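Local coordinates for putative ADP-Ribosyltransferase Scabin (Streptomyces scabiei 87.22, PDB 5EWY), which acts as a DNA-targeting ADP-ribosyltransferase toxin, probably transferring ADP-ribose from NAD+ to its substrate, at residues A[62-67]-A[100-105]; A[113-118]-A[160-165]; A[120-125]-A[183-188]. All coordinates share one frame; numbering follows the deposited sequence.

Interaction 1: residues A[62-67]-A[100-105]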
# COMPACT_ATOMS: atom_id res chain seq x y z
N ILE A 62 10.08 6.31 12.45
CA ILE A 62 8.68 5.93 12.50
C ILE A 62 8.20 5.99 13.94
O ILE A 62 8.86 5.47 14.85
CB ILE A 62 8.47 4.52 11.91
CG1 ILE A 62 8.87 4.48 10.44
CG2 ILE A 62 7.03 4.09 12.09
CD1 ILE A 62 9.01 3.07 9.90
N THR A 63 7.05 6.63 14.15
CA THR A 63 6.40 6.64 15.45
C THR A 63 4.93 6.32 15.27
O THR A 63 4.36 6.63 14.22
CB THR A 63 6.57 8.00 16.19
OG1 THR A 63 6.04 9.08 15.40
CG2 THR A 63 8.02 8.27 16.49
N PRO A 64 4.31 5.66 16.25
CA PRO A 64 4.96 4.97 17.36
C PRO A 64 5.70 3.74 16.84
O PRO A 64 5.74 3.54 15.63
CB PRO A 64 3.79 4.58 18.26
CG PRO A 64 2.64 4.48 17.37
CD PRO A 64 2.85 5.49 16.28
N ASP A 65 6.27 2.94 17.74
CA ASP A 65 7.02 1.77 17.31
C ASP A 65 6.16 0.93 16.36
O ASP A 65 5.05 0.53 16.73
CB ASP A 65 7.42 0.94 18.53
CG ASP A 65 8.51 1.61 19.36
OD1 ASP A 65 9.30 2.40 18.79
OD2 ASP A 65 8.57 1.34 20.57
N PRO A 66 6.63 0.66 15.14
CA PRO A 66 5.77 -0.00 14.16
C PRO A 66 5.61 -1.49 14.46
O PRO A 66 6.53 -2.16 14.93
CB PRO A 66 6.50 0.22 12.84
CG PRO A 66 7.90 0.37 13.21
CD PRO A 66 7.91 1.07 14.54
N VAL A 67 4.40 -1.96 14.22
CA VAL A 67 4.13 -3.39 14.15
C VAL A 67 4.09 -3.73 12.66
O VAL A 67 3.18 -3.30 11.93
CB VAL A 67 2.82 -3.76 14.86
CG1 VAL A 67 2.58 -5.25 14.73
CG2 VAL A 67 2.88 -3.34 16.31
N GLN A 100 5.69 13.61 7.36
CA GLN A 100 5.14 13.24 8.66
C GLN A 100 5.41 11.76 8.92
O GLN A 100 4.73 10.90 8.37
CB GLN A 100 3.64 13.51 8.65
CG GLN A 100 2.90 13.13 9.92
CD GLN A 100 3.49 13.81 11.13
OE1 GLN A 100 4.31 13.24 11.85
NE2 GLN A 100 3.11 15.06 11.34
N TYR A 101 6.39 11.47 9.79
CA TYR A 101 6.70 10.10 10.16
C TYR A 101 5.77 9.54 11.23
O TYR A 101 5.77 8.33 11.46
CB TYR A 101 8.15 9.99 10.64
CG TYR A 101 9.13 9.71 9.52
CD1 TYR A 101 9.55 10.72 8.68
CD2 TYR A 101 9.61 8.43 9.30
CE1 TYR A 101 10.45 10.47 7.66
CE2 TYR A 101 10.50 8.17 8.28
CZ TYR A 101 10.91 9.19 7.46
OH TYR A 101 11.81 8.95 6.43
N ASP A 102 4.98 10.38 11.90
CA ASP A 102 4.06 9.85 12.89
C ASP A 102 2.83 9.28 12.21
O ASP A 102 2.12 9.98 11.48
CB ASP A 102 3.64 10.88 13.93
CG ASP A 102 2.77 10.26 15.00
OD1 ASP A 102 3.32 9.52 15.85
OD2 ASP A 102 1.54 10.47 14.98
N ILE A 103 2.57 8.00 12.46
CA ILE A 103 1.53 7.29 11.71
C ILE A 103 0.15 7.81 12.07
O ILE A 103 -0.69 8.02 11.19
CB ILE A 103 1.66 5.78 11.96
CG1 ILE A 103 2.87 5.25 11.18
CG2 ILE A 103 0.38 5.04 11.53
CD1 ILE A 103 3.42 4.03 11.75
N GLU A 104 -0.12 8.00 13.37
CA GLU A 104 -1.42 8.50 13.77
C GLU A 104 -1.70 9.86 13.14
O GLU A 104 -2.81 10.12 12.66
CB GLU A 104 -1.48 8.59 15.30
CG GLU A 104 -2.87 8.63 15.87
CD GLU A 104 -2.89 8.79 17.38
OE1 GLU A 104 -1.82 9.00 18.01
OE2 GLU A 104 -4.00 8.70 17.94
N SER A 105 -0.70 10.75 13.13
CA SER A 105 -0.87 12.07 12.52
C SER A 105 -1.19 11.94 11.04
O SER A 105 -2.11 12.60 10.54
CB SER A 105 0.39 12.92 12.71
OG SER A 105 0.65 13.20 14.07
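Thr-63 faces Asp-102 across a single beta bridge, and both backbone and side chains join in. The firm backbone bond runs from Ile-103 N to Thr-63 O at 2.9 Å. The return bond from Thr-63 N to Tyr-101 O, 3.4 Å long, is weak. Beside them the hydroxyl Thr-63 OG1 donates to Asp-102 OD1 over 2.8 Å, meeting that oxygen on its anti lone pair, the one away from OD2. CG of Asp-102 stands anti to its backbone N (chi1 -176°), which carries the carboxylate forward to where one oxygen meets the threonine and the other meets the helix start.

The tight side is apolar. Ile-62 sends its CG2 branch against CD1 of Ile-103, 3.6 Å away, while its CG1 branch approaches CD2 of Tyr-101, the two side chains crossing at about a right angle. Tyr-115 covers both isoleucines, Ile-149 and Val-143 add to the wall round Ile-103, and the Tyr-101 hydroxyl is tied to Val-96 O and Asp-58 N. Toward solvent lies Thr-63, exposed although its polar atoms hold the bridge. The looseness comes with Pro-64, which follows a cis peptide bond and brings CD no nearer than 4.1 Å to Asp-102 OD1. The chain then leaves the contact.

The carboxylate is doubly employed: besides OD1 with Thr-63, Asp-102 OD2 takes the backbone N-H of Ser-105 at 2.9 Å. The backbone N-H of Asp-102 is bound separately, by Gln-100 OE1. The geometry is that of an aspartate N-cap opening helix 103-108, with the loop ahead of strand 75-79 pinned to the capping residue by one isolated beta bridge.

Interaction 2: residues A[113-118]-A[160-165]. With 5TQ (4-(8-fluoranyl-6-oxidanylidene-1,3,4,5-tetrahydrobenzo[c][1,6]naphthyridin-2-yl)butanoic acid), chain B.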
# COMPACT_ATOMS: atom_id res chain seq x y z
N SER A 113 4.06 12.62 3.60
CA SER A 113 4.63 11.63 4.50
C SER A 113 5.61 10.74 3.76
O SER A 113 5.68 10.76 2.52
CB SER A 113 3.51 10.80 5.11
OG SER A 113 3.23 9.67 4.29
N PRO A 114 6.40 9.95 4.49
CA PRO A 114 7.27 8.94 3.87
C PRO A 114 6.54 7.67 3.49
O PRO A 114 7.19 6.72 3.04
CB PRO A 114 8.28 8.65 4.98
CG PRO A 114 7.49 8.82 6.22
CD PRO A 114 6.60 10.00 5.95
N TYR A 115 5.24 7.61 3.72
CA TYR A 115 4.47 6.37 3.60
C TYR A 115 3.64 6.36 2.32
O TYR A 115 3.14 7.40 1.87
CB TYR A 115 3.50 6.23 4.79
CG TYR A 115 4.19 6.28 6.12
CD1 TYR A 115 5.01 5.24 6.53
CD2 TYR A 115 4.04 7.37 6.97
CE1 TYR A 115 5.67 5.29 7.74
CE2 TYR A 115 4.67 7.41 8.18
CZ TYR A 115 5.49 6.37 8.56
OH TYR A 115 6.13 6.42 9.77
N VAL A 116 3.47 5.17 1.75
CA VAL A 116 2.43 4.93 0.77
C VAL A 116 1.37 4.05 1.42
O VAL A 116 1.68 2.95 1.89
CB VAL A 116 2.97 4.28 -0.51
CG1 VAL A 116 1.83 3.88 -1.44
CG2 VAL A 116 3.91 5.24 -1.23
N SER A 117 0.13 4.53 1.43
CA SER A 117 -0.96 3.81 2.06
C SER A 117 -1.51 2.74 1.14
O SER A 117 -1.71 2.96 -0.05
CB SER A 117 -2.11 4.75 2.38
OG SER A 117 -1.70 5.69 3.37
N THR A 118 -1.78 1.58 1.72
CA THR A 118 -2.46 0.47 1.06
C THR A 118 -3.46 -0.08 2.06
O THR A 118 -3.48 0.31 3.23
CB THR A 118 -1.48 -0.65 0.65
OG1 THR A 118 -1.00 -1.34 1.80
CG2 THR A 118 -0.29 -0.07 -0.17
N GLU A 160 -5.51 -0.33 7.09
CA GLU A 160 -4.41 0.21 6.31
C GLU A 160 -3.10 -0.49 6.63
O GLU A 160 -2.84 -0.89 7.77
CB GLU A 160 -4.27 1.71 6.60
CG GLU A 160 -3.21 2.38 5.78
CD GLU A 160 -3.12 3.86 6.02
OE1 GLU A 160 -4.03 4.41 6.67
OE2 GLU A 160 -2.12 4.44 5.55
N VAL A 161 -2.28 -0.61 5.60
CA VAL A 161 -0.88 -1.01 5.71
C VAL A 161 -0.07 0.12 5.06
O VAL A 161 -0.28 0.45 3.88
CB VAL A 161 -0.60 -2.36 5.04
CG1 VAL A 161 0.89 -2.71 5.10
CG2 VAL A 161 -1.44 -3.48 5.68
N ALA A 162 0.83 0.72 5.83
CA ALA A 162 1.60 1.87 5.38
C ALA A 162 3.01 1.44 5.01
O ALA A 162 3.75 0.91 5.85
CB ALA A 162 1.67 2.92 6.47
N PHE A 163 3.42 1.70 3.76
CA PHE A 163 4.72 1.27 3.28
C PHE A 163 5.73 2.40 3.39
O PHE A 163 5.68 3.36 2.60
CB PHE A 163 4.64 0.75 1.84
CG PHE A 163 4.16 -0.66 1.78
CD1 PHE A 163 5.06 -1.71 1.86
CD2 PHE A 163 2.80 -0.94 1.75
CE1 PHE A 163 4.61 -3.02 1.87
CE2 PHE A 163 2.34 -2.24 1.77
CZ PHE A 163 3.24 -3.28 1.84
N PRO A 164 6.65 2.37 4.36
CA PRO A 164 7.66 3.44 4.44
C PRO A 164 8.63 3.34 3.28
O PRO A 164 9.19 2.27 3.01
CB PRO A 164 8.37 3.17 5.78
CG PRO A 164 7.55 2.11 6.48
CD PRO A 164 6.86 1.34 5.38
N GLY A 165 8.80 4.44 2.56
CA GLY A 165 9.58 4.44 1.35
C GLY A 165 8.82 3.99 0.13
O GLY A 165 9.40 3.92 -0.95
N12 5TQ B . -4.91 8.88 -0.16
C13 5TQ B . -5.04 8.63 -1.46
C15 5TQ B . -4.69 10.28 0.32
C17 5TQ B . -2.40 11.13 -0.39
C01 5TQ B . -5.88 3.10 1.70
C02 5TQ B . -5.81 3.31 3.07
C03 5TQ B . -5.59 4.58 3.59
C04 5TQ B . -5.40 5.65 2.72
C05 5TQ B . -5.49 5.47 1.33
C06 5TQ B . -5.71 4.18 0.83
C07 5TQ B . -5.81 3.98 -0.61
C08 5TQ B . -5.31 6.57 0.40
C09 5TQ B . -5.41 6.28 -0.99
N10 5TQ B . -5.63 5.02 -1.45
C11 5TQ B . -5.08 7.90 0.76
C14 5TQ B . -5.23 7.37 -1.92
C16 5TQ B . -3.90 11.21 -0.59
C18 5TQ B . -1.79 10.01 -1.21
O19 5TQ B . -6.02 2.83 -1.09
F20 5TQ B . -5.98 2.28 3.89
O21 5TQ B . -0.74 10.24 -1.86
O22 5TQ B . -2.34 8.90 -1.23
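Thr-118 loses the most surface in this strand pair and grips Val-161 three times. Thr-118 N and Thr-118 OG1 reach Val-161 O from opposite faces of its carbonyl plane, the hydroxyl at 2.8 Å, and Val-161 N returns a bond to Thr-118 O. With chi1 at 71°, OG1 is wedged between the backbone N and the carbonyl carbon, which holds it over the neighbouring strand. There it also meets the edge of the Phe-163 ring, 3.5 Å from CE2 and in the ring plane, while CG2 lies 3.7 Å from Phe-163 CD2.

The segments 115-118 and 160-164 run antiparallel, 154° between their directions, in the sheet that forms part of the ADP-ribosyltransferase fold. Arg-77, the run Ser-117, Thr-118, Thr-119 and the pair Gln-158 and Glu-160 are consistent with the R-S-E signature of that superfamily. On the Ser-117 face, Ser-117 OG donates to Glu-160 OE2 over a short 2.5 Å, from above the carboxylate plane; Tyr-106 OH is a second partner of the serine. The extended Glu-160 chain lies along the inhibitor's fluorinated ring, its CB 3.3 Å from F20, and Ser-117 CB packs against C04.

Phe-163 pairs with Val-116 through both backbone bonds. Further along, Tyr-115 puts CE1 3.9 Å from Pro-164 CG, which sits in plane at the ring edge, and CD1 4.1 Å from Ala-162 CB.

Interaction 3: residues A[120-125]-A[183-188]. With 5TQ (4-(8-fluoranyl-6-oxidanylidene-1,3,4,5-tetrahydrobenzo[c][1,6]naphthyridin-2-yl)butanoic acid), chain B.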
# COMPACT_ATOMS: atom_id res chain seq x y z
N TYR A 120 -5.76 -3.82 3.35
CA TYR A 120 -6.12 -5.22 3.26
C TYR A 120 -7.45 -5.43 2.54
O TYR A 120 -7.76 -6.57 2.17
CB TYR A 120 -6.27 -5.80 4.67
CG TYR A 120 -5.01 -5.95 5.49
CD1 TYR A 120 -4.09 -6.95 5.21
CD2 TYR A 120 -4.81 -5.19 6.64
CE1 TYR A 120 -2.97 -7.14 5.99
CE2 TYR A 120 -3.67 -5.37 7.42
CZ TYR A 120 -2.78 -6.37 7.10
OH TYR A 120 -1.65 -6.58 7.87
N ASP A 121 -8.24 -4.38 2.35
CA ASP A 121 -9.63 -4.48 1.87
C ASP A 121 -9.70 -4.21 0.37
O ASP A 121 -9.56 -3.05 -0.08
CB ASP A 121 -10.47 -3.47 2.65
CG ASP A 121 -11.93 -3.50 2.29
OD1 ASP A 121 -12.35 -4.32 1.46
OD2 ASP A 121 -12.67 -2.66 2.89
N HIS A 122 -9.95 -5.26 -0.40
CA HIS A 122 -10.14 -5.15 -1.84
C HIS A 122 -11.13 -4.06 -2.22
O HIS A 122 -10.97 -3.42 -3.28
CB HIS A 122 -10.59 -6.49 -2.39
CG HIS A 122 -10.97 -6.44 -3.84
ND1 HIS A 122 -12.23 -6.10 -4.27
CD2 HIS A 122 -10.22 -6.60 -4.96
CE1 HIS A 122 -12.26 -6.08 -5.58
NE2 HIS A 122 -11.06 -6.38 -6.03
N ASP A 123 -12.17 -3.88 -1.42
CA ASP A 123 -13.30 -3.00 -1.75
C ASP A 123 -13.16 -1.57 -1.24
O ASP A 123 -14.10 -0.79 -1.40
CB ASP A 123 -14.59 -3.60 -1.20
CG ASP A 123 -14.93 -4.91 -1.82
OD1 ASP A 123 -14.57 -5.16 -2.98
OD2 ASP A 123 -15.54 -5.71 -1.10
N LEU A 124 -12.04 -1.20 -0.63
CA LEU A 124 -11.96 0.14 -0.07
C LEU A 124 -12.04 1.18 -1.17
O LEU A 124 -12.42 2.33 -0.91
CB LEU A 124 -10.68 0.29 0.76
CG LEU A 124 -10.66 1.58 1.63
CD1 LEU A 124 -11.63 1.43 2.75
CD2 LEU A 124 -9.29 1.77 2.18
N TYR A 125 -11.69 0.82 -2.39
CA TYR A 125 -11.79 1.75 -3.52
C TYR A 125 -13.18 2.35 -3.64
O TYR A 125 -13.33 3.47 -4.14
CB TYR A 125 -11.39 1.04 -4.84
CG TYR A 125 -12.43 0.10 -5.38
CD1 TYR A 125 -13.42 0.52 -6.26
CD2 TYR A 125 -12.41 -1.25 -5.04
CE1 TYR A 125 -14.37 -0.35 -6.73
CE2 TYR A 125 -13.36 -2.13 -5.52
CZ TYR A 125 -14.32 -1.68 -6.39
OH TYR A 125 -15.32 -2.48 -6.87
N ARG A 183 -19.16 2.72 -8.80
CA ARG A 183 -18.11 2.31 -7.85
C ARG A 183 -17.81 0.82 -7.99
O ARG A 183 -17.72 0.09 -7.00
CB ARG A 183 -18.51 2.65 -6.41
CG ARG A 183 -18.79 4.14 -6.19
CD ARG A 183 -19.53 4.41 -4.89
NE ARG A 183 -20.76 3.62 -4.74
CZ ARG A 183 -21.90 3.86 -5.37
NH1 ARG A 183 -22.02 4.89 -6.20
NH2 ARG A 183 -22.94 3.06 -5.16
N THR A 184 -17.61 0.37 -9.22
CA THR A 184 -17.28 -1.02 -9.49
C THR A 184 -16.06 -1.08 -10.38
O THR A 184 -15.74 -0.15 -11.11
CB THR A 184 -18.45 -1.72 -10.18
OG1 THR A 184 -18.75 -1.05 -11.41
CG2 THR A 184 -19.66 -1.81 -9.28
N GLU A 185 -15.36 -2.20 -10.35
CA GLU A 185 -14.20 -2.38 -11.22
C GLU A 185 -14.64 -2.75 -12.63
O GLU A 185 -15.58 -3.54 -12.81
CB GLU A 185 -13.25 -3.45 -10.68
CG GLU A 185 -12.55 -3.04 -9.42
CD GLU A 185 -11.71 -4.15 -8.81
OE1 GLU A 185 -12.24 -5.24 -8.48
OE2 GLU A 185 -10.49 -3.90 -8.64
N LYS A 186 -13.96 -2.19 -13.62
CA LYS A 186 -14.18 -2.50 -15.03
C LYS A 186 -13.23 -3.63 -15.37
O LYS A 186 -12.10 -3.43 -15.82
CB LYS A 186 -13.98 -1.28 -15.90
CG LYS A 186 -14.90 -0.12 -15.52
CD LYS A 186 -14.87 1.01 -16.54
CE LYS A 186 -13.53 1.71 -16.57
NZ LYS A 186 -13.56 2.90 -17.48
N MET A 187 -13.67 -4.85 -15.11
CA MET A 187 -12.74 -5.98 -15.09
C MET A 187 -12.20 -6.36 -16.46
O MET A 187 -11.12 -6.95 -16.53
CB MET A 187 -13.36 -7.16 -14.35
CG MET A 187 -13.56 -6.85 -12.86
SD MET A 187 -13.80 -8.31 -11.85
CE MET A 187 -12.13 -8.98 -11.89
N SER A 188 -12.88 -6.01 -17.55
CA SER A 188 -12.29 -6.26 -18.86
C SER A 188 -11.21 -5.25 -19.21
O SER A 188 -10.55 -5.40 -20.24
CB SER A 188 -13.37 -6.22 -19.94
OG SER A 188 -14.26 -7.30 -19.79
N12 5TQ B . -4.91 8.88 -0.16
C13 5TQ B . -5.04 8.63 -1.46
C15 5TQ B . -4.69 10.28 0.32
C17 5TQ B . -2.40 11.13 -0.39
C01 5TQ B . -5.88 3.10 1.70
C02 5TQ B . -5.81 3.31 3.07
C03 5TQ B . -5.59 4.58 3.59
C04 5TQ B . -5.40 5.65 2.72
C05 5TQ B . -5.49 5.47 1.33
C06 5TQ B . -5.71 4.18 0.83
C07 5TQ B . -5.81 3.98 -0.61
C08 5TQ B . -5.31 6.57 0.40
C09 5TQ B . -5.41 6.28 -0.99
N10 5TQ B . -5.63 5.02 -1.45
C11 5TQ B . -5.08 7.90 0.76
C14 5TQ B . -5.23 7.37 -1.92
C16 5TQ B . -3.90 11.21 -0.59
C18 5TQ B . -1.79 10.01 -1.21
O19 5TQ B . -6.02 2.83 -1.09
F20 5TQ B . -5.98 2.28 3.89
O21 5TQ B . -0.74 10.24 -1.86
O22 5TQ B . -2.34 8.90 -1.23
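Arg-183 meets Tyr-125 with its backbone: the carbonyl O lies 3.4 Å from CE1 of the ring, approaching obliquely. The guanidinium end leads away from the contact, and the same carbonyl also accepts a hydrogen bond from Lys-126 NZ. Arg-183 and Thr-184 together face Asp-179 in a G1 beta bulge, and Arg-183 has the positive phi of its first position. Thr-184 comes next with its side chain turned away, OG1 bonding to Thr-182 OG1; its backbone does the touching, CA lying 3.6 Å from Tyr-125 OH and close to the ring plane.

The bulge stands at the start of strand 184-192, an outermost strand of the four-stranded antiparallel sheet. The contact thus joins that sheet's margin to the loop between strands 115-119 and 133-137. The loop is itself stiffened by a type I turn from Asp-121 to Leu-124 and an Asx turn in which Asp-121 OD1 receives Asp-123 N.

Glu-185 contributes the largest share of its segment. Its CG rests over Tyr-125 in an off-centre CH-pi contact, 4.3 Å from the ring centroid, and the carboxylate is tilted 26° to that ring. The tyrosine reaches this place because chi1 is 75°, with CG held between the backbone N and the carbonyl carbon. The extended glutamate then carries OE1 to 2.9 Å from His-122 NE2, at the imidazole edge, ring and carboxylate planes being 72° apart. Tyr-136 OH is hydrogen-bonded both to that NE2 and to Glu-185 OE2, and Asn-134 ND2 is hydrogen-bonded to OE2 as well. Through its other nitrogen, ND1, the imidazole donates to Asp-123 OD1 in a 2.8 Å bond that lies almost in the ring plane, fixing its rotation. Beyond Glu-185, residues 186-188 leave the contact.

Interactions 1 and 2 adjoin, their centres about 10 Å apart. Tyr-115 OH of interaction 2 lies 2.6 Å from Tyr-101 O of interaction 1, a probable hydrogen bond, so the residue before the helix cap is tied to the start of strand 115-119. Interaction 3 sits on the opposite side of the chain's centre from interaction 1, about 28 Å away between centres. It touches interaction 2 through Tyr-120 CE2, 3.4 Å from Val-161 CG2. The inhibitor is shared by interactions 2 and 3: Ser-117, Thr-118 and Glu-160 meet its fluorinated ring, and Leu-124 CD2 comes within 3.7 Å of C01. Interaction 1 is more remote, the Ile-103 side chain being about 10 Å from the ligand.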